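DNA primase (Helicobacter pylori, PDB 4EHS) synthesises the short RNA primers that start DNA replication and stimulates the DnaB helicase, which its C-terminal domain, the part in this structure, binds. Local coordinates at residues Q111-E114 with I115-S119; L120-S123 with E124-C128. All coordinates share one frame; numbering follows the deposited sequence.

Interaction 1. Residues Q111-E114 with I115-S119; sequences QLKE and IPKSS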
loop_
_atom_site.group_PDB
_atom_site.type_symbol
_atom_site.label_atom_id
_atom_site.label_comp_id
_atom_site.label_asym_id
_atom_site.label_seq_id
_atom_site.Cartn_x
_atom_site.Cartn_y
_atom_site.Cartn_z
ATOM N N GLN A 111 8.032 -1.268 12.784
ATOM C CA GLN A 111 8.878 -1.745 11.702
ATOM C C GLN A 111 10.342 -1.438 11.968
ATOM O O GLN A 111 11.187 -2.262 11.663
ATOM C CB GLN A 111 8.467 -1.114 10.363
ATOM C CG GLN A 111 7.185 -1.717 9.828
ATOM C CD GLN A 111 7.216 -3.217 9.791
ATOM O OE1 GLN A 111 6.453 -3.879 10.478
ATOM N NE2 GLN A 111 8.100 -3.767 8.990
ATOM N N LEU A 112 10.624 -0.234 12.422
ATOM C CA LEU A 112 11.977 0.183 12.737
ATOM C C LEU A 112 12.616 -0.805 13.723
ATOM O O LEU A 112 13.771 -1.152 13.571
ATOM C CB LEU A 112 12.028 1.610 13.307
ATOM C CG LEU A 112 12.054 2.809 12.377
ATOM C CD1 LEU A 112 12.452 4.078 13.119
ATOM C CD2 LEU A 112 13.006 2.613 11.205
ATOM N N LYS A 113 11.866 -1.272 14.707
ATOM C CA LYS A 113 12.410 -2.336 15.613
ATOM C C LYS A 113 12.499 -3.736 15.025
ATOM O O LYS A 113 13.457 -4.487 15.306
ATOM C CB LYS A 113 11.562 -2.470 16.883
ATOM C CG LYS A 113 11.596 -1.288 17.827
ATOM C CD LYS A 113 10.932 -1.716 19.137
ATOM C CE LYS A 113 11.777 -2.743 19.898
ATOM N NZ LYS A 113 10.954 -3.485 20.894
ATOM N N GLU A 114 11.489 -4.113 14.257
ATOM C CA GLU A 114 11.347 -5.474 13.806
ATOM C C GLU A 114 12.231 -5.845 12.604
ATOM O O GLU A 114 12.712 -6.973 12.507
ATOM C CB GLU A 114 9.895 -5.734 13.442
ATOM C CG GLU A 114 8.964 -5.665 14.653
ATOM C CD GLU A 114 7.499 -5.976 14.323
ATOM O OE1 GLU A 114 7.230 -6.707 13.325
ATOM O OE2 GLU A 114 6.602 -5.494 15.067
ATOM N N ILE A 115 12.394 -4.912 11.673
ATOM C CA ILE A 115 13.152 -5.173 10.462
ATOM C C ILE A 115 14.591 -5.662 10.783
ATOM O O ILE A 115 15.054 -6.654 10.172
ATOM C CB ILE A 115 13.199 -3.956 9.536
ATOM C CG1 ILE A 115 11.814 -3.774 8.897
ATOM C CG2 ILE A 115 14.217 -4.199 8.435
ATOM C CD1 ILE A 115 11.680 -2.362 8.318
ATOM N N PRO A 116 15.286 -4.980 11.683
ATOM C CA PRO A 116 16.689 -5.518 11.888
ATOM C C PRO A 116 16.747 -6.956 12.421
ATOM O O PRO A 116 17.725 -7.666 12.161
ATOM C CB PRO A 116 17.301 -4.563 12.914
ATOM C CG PRO A 116 16.467 -3.312 12.828
ATOM C CD PRO A 116 15.072 -3.730 12.425
ATOM N N LYS A 117 15.706 -7.363 13.145
ATOM C CA LYS A 117 15.529 -8.709 13.684
ATOM C C LYS A 117 15.021 -9.709 12.675
ATOM O O LYS A 117 15.024 -10.914 12.924
ATOM C CB LYS A 117 14.601 -8.700 14.906
ATOM C CG LYS A 117 15.216 -8.010 16.101
ATOM C CD LYS A 117 14.183 -7.664 17.161
ATOM C CE LYS A 117 14.565 -6.337 17.835
ATOM N NZ LYS A 117 13.625 -5.812 18.876
ATOM N N SER A 118 14.577 -9.241 11.515
ATOM C CA SER A 118 13.939 -10.142 10.544
ATOM C C SER A 118 14.907 -11.008 9.711
ATOM O O SER A 118 16.137 -10.830 9.792
ATOM C CB SER A 118 13.067 -9.303 9.615
ATOM O OG SER A 118 13.888 -8.656 8.640
ATOM N N SER A 119 14.348 -11.920 8.896
ATOM C CA SER A 119 15.129 -12.784 8.011
ATOM C C SER A 119 15.406 -12.147 6.657
ATOM O O SER A 119 16.047 -12.771 5.823
ATOM C CB SER A 119 14.370 -14.097 7.718
ATOM O OG SER A 119 14.057 -14.780 8.918
#

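Interaction 2. Residues L120-S123 with E124-C128; sequences LPFS and EKMIC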
loop_
_atom_site.group_PDB
_atom_site.type_symbol
_atom_site.label_atom_id
_atom_site.label_comp_id
_atom_site.label_asym_id
_atom_site.label_seq_id
_atom_site.Cartn_x
_atom_site.Cartn_y
_atom_site.Cartn_z
ATOM N N LEU A 120 14.908 -10.930 6.429
ATOM C CA LEU A 120 14.998 -10.290 5.097
ATOM C C LEU A 120 16.413 -10.152 4.624
ATOM O O LEU A 120 17.327 -9.974 5.434
ATOM C CB LEU A 120 14.340 -8.938 5.114
ATOM C CG LEU A 120 12.838 -8.910 5.291
ATOM C CD1 LEU A 120 12.453 -7.488 5.651
ATOM C CD2 LEU A 120 12.135 -9.346 3.993
ATOM N N PRO A 121 16.632 -10.339 3.307
ATOM C CA PRO A 121 17.949 -10.118 2.738
ATOM C C PRO A 121 18.462 -8.750 3.219
ATOM O O PRO A 121 17.676 -7.825 3.401
ATOM C CB PRO A 121 17.668 -10.067 1.208
ATOM C CG PRO A 121 16.406 -10.860 1.028
ATOM C CD PRO A 121 15.645 -10.836 2.309
ATOM N N PHE A 122 19.757 -8.647 3.415
ATOM C CA PHE A 122 20.368 -7.390 3.811
ATOM C C PHE A 122 19.856 -6.157 3.052
ATOM O O PHE A 122 19.483 -5.125 3.657
ATOM C CB PHE A 122 21.867 -7.484 3.632
ATOM C CG PHE A 122 22.552 -6.214 3.961
ATOM C CD1 PHE A 122 22.819 -5.892 5.276
ATOM C CD2 PHE A 122 22.887 -5.320 2.955
ATOM C CE1 PHE A 122 23.443 -4.705 5.588
ATOM C CE2 PHE A 122 23.514 -4.130 3.247
ATOM C CZ PHE A 122 23.778 -3.806 4.587
ATOM N N SER A 123 19.826 -6.247 1.720
ATOM C CA SER A 123 19.501 -5.032 0.939
ATOM C C SER A 123 18.025 -4.660 1.143
ATOM O O SER A 123 17.663 -3.479 1.061
ATOM C CB SER A 123 19.802 -5.224 -0.534
ATOM O OG SER A 123 19.125 -6.396 -0.957
ATOM N N GLU A 124 17.196 -5.660 1.448
ATOM C CA GLU A 124 15.784 -5.378 1.713
ATOM C C GLU A 124 15.559 -4.798 3.111
ATOM O O GLU A 124 14.699 -3.948 3.255
ATOM C CB GLU A 124 14.955 -6.661 1.561
ATOM C CG GLU A 124 14.713 -7.013 0.080
ATOM C CD GLU A 124 13.742 -8.188 -0.116
ATOM O OE1 GLU A 124 12.964 -8.530 0.809
ATOM O OE2 GLU A 124 13.759 -8.782 -1.199
ATOM N N LYS A 125 16.344 -5.247 4.116
ATOM C CA LYS A 125 16.314 -4.556 5.416
ATOM C C LYS A 125 16.651 -3.106 5.189
ATOM O O LYS A 125 15.933 -2.243 5.686
ATOM C CB LYS A 125 17.332 -5.162 6.399
ATOM C CG LYS A 125 17.033 -6.570 6.831
ATOM C CD LYS A 125 18.066 -7.017 7.888
ATOM C CE LYS A 125 17.602 -8.195 8.703
ATOM N NZ LYS A 125 18.290 -9.434 8.253
HETATM N N MSE A 126 17.703 -2.833 4.425
HETATM C CA MSE A 126 18.095 -1.460 4.125
HETATM C C MSE A 126 16.945 -0.650 3.522
HETATM O O MSE A 126 16.613 0.428 4.014
HETATM C CB MSE A 126 19.299 -1.441 3.182
HETATM C CG MSE A 126 20.603 -1.878 3.832
HETATM SE SE MSE A 126 22.159 -1.513 2.716
HETATM C CE MSE A 126 21.720 0.306 2.167
ATOM N N ILE A 127 16.322 -1.191 2.492
ATOM C CA ILE A 127 15.251 -0.489 1.789
ATOM C C ILE A 127 14.055 -0.217 2.688
ATOM O O ILE A 127 13.483 0.818 2.666
ATOM C CB ILE A 127 14.783 -1.244 0.536
ATOM C CG1 ILE A 127 15.903 -1.373 -0.454
ATOM C CG2 ILE A 127 13.726 -0.462 -0.135
ATOM C CD1 ILE A 127 15.651 -2.311 -1.540
ATOM N N CYS A 128 13.731 -1.195 3.484
ATOM C CA CYS A 128 12.590 -1.151 4.331
ATOM C C CYS A 128 12.804 -0.247 5.508
ATOM O O CYS A 128 11.924 0.435 5.865
ATOM C CB CYS A 128 12.192 -2.538 4.757
ATOM S SG CYS A 128 11.649 -3.518 3.386
#

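Interaction 1. Residues Q111-E114 with I115-S119
Ile115 meets Gln111 one turn back along helix 96-117, and the pair is joined through both backbone and side chain. The amide N of Ile115 gives a hydrogen bond to Gln111 O at 2.9 Å, with an N-H...O angle of 168°. Beside it the two side chains run across each other at about a right angle, Gln111 NE2 resting 3.7 Å from Ile115 CG1. The bend of the glutamine at chi2 (-51°) turns its amide toward the aliphatic chain of Ile115.

On another side of the helix Lys113 and Lys117 lie alongside and point the same way, their NZ atoms 4.1 Å apart. CE of Lys117 passes 3.3 Å from Lys113 O, the chain running back over that carbonyl toward the Lys113 side chain. Both lysines are exposed.

Pro116 sits between these pairs. Its ring nitrogen has no hydrogen to give, and its CD lies 3.1 Å from Leu112 O, where a helical N-H would otherwise point. The helix is kinked here, and the following bond, from Lys117 N to Glu114 O, is weak and bent. Ser118 then closes the end from within: its OG donates to Ile115 O at 2.8 Å, in the carbonyl plane on a lone pair, while its own backbone N bonds to the same oxygen.

Farther out, Ile115 packs on Lys125 and Cys128 of helix 122-140, and Leu112 on Arg133 and Ile136, which places this helix end against its neighbour. The chemistry is that of a weakly bonded last turn, kinked at the proline: Leu112 O is offered no N-H by Pro116, Ser118 grips Ile115 O twice, and the adjacent lysine ammonium groups probably repel each other, which would favour keeping both in solvent.

Interaction 2. Residues L120-S123 with E124-C128
Phe122 presents one face of its ring to Met126, a selenomethionine one turn further along helix 122-140. CG of Met126 stands over that face, 4.1 Å from the ring centroid of Phe122 and 27° off the normal, in a CH-pi contact. The SE atom of Met126 lies oblique to the ring, as in a Met-aromatic contact, but it is modelled too close to the ring edge for its exact placing to be trusted. With CG of Phe122 anti to the backbone N (chi1 177°), the ring reaches along the helix surface to this partner.

Glu124 turns its side chain back to the two residues before the helix, Pro121 and Leu120. Its extended chain runs beside Pro121, CD of the carboxylate 3.9 Å from Pro121 CG, and OE1 approaches Leu120 CD2 at 3.4 Å. Pro121 occupies the N-cap position; its carbonyl oxygen accepts from Lys125 N at 3.0 Å and, weakly, from Glu124 N.

Lys125 folds back instead. Bent at chi4 (104°), its chain carries NZ to Leu120 O at 3.0 Å, in the carbonyl plane, and the same ammonium also bonds to Ser118 O, so two backbone carbonyls of the loop share one charge.

Ser123 faces the second subunit, where its OG hydrogen-bonds to Cys71 O of that chain; Gln72 of that subunit packs on Pro121, Ser123 and Glu124, and its Leu48 on Ile127. The first turn thus lies at a contact between subunits, consistent with the dimer this domain forms in solution. Glu124 would interact favourably with the helix dipole, whereas the lysine ammonium probably stabilises the loop carbonyls.

Interactions 1 and 2 follow each other in the chain and make up the two sides of a helical hairpin: residues 111-119 include the end of helix 96-117, and residues 120-128 include the start of helix 122-140. Both lie at the surface, with one buried residue each, Ile115 and Ser123. They meet directly at the turn, where Lys125 of interaction 2 hydrogen-bonds to Ser118 O of interaction 1, and between the facing helix sides, where Ile115 CD1 lies 3.6 Å from Cys128 CB. The two helix termini differ in chemistry. Interaction 1 is a C-terminal end, weakened by a proline and with a serine folding back on a carbonyl, whereas interaction 2 has a proline N-cap. No other subunit touches interaction 1, while interaction 2 takes part in the subunit interface.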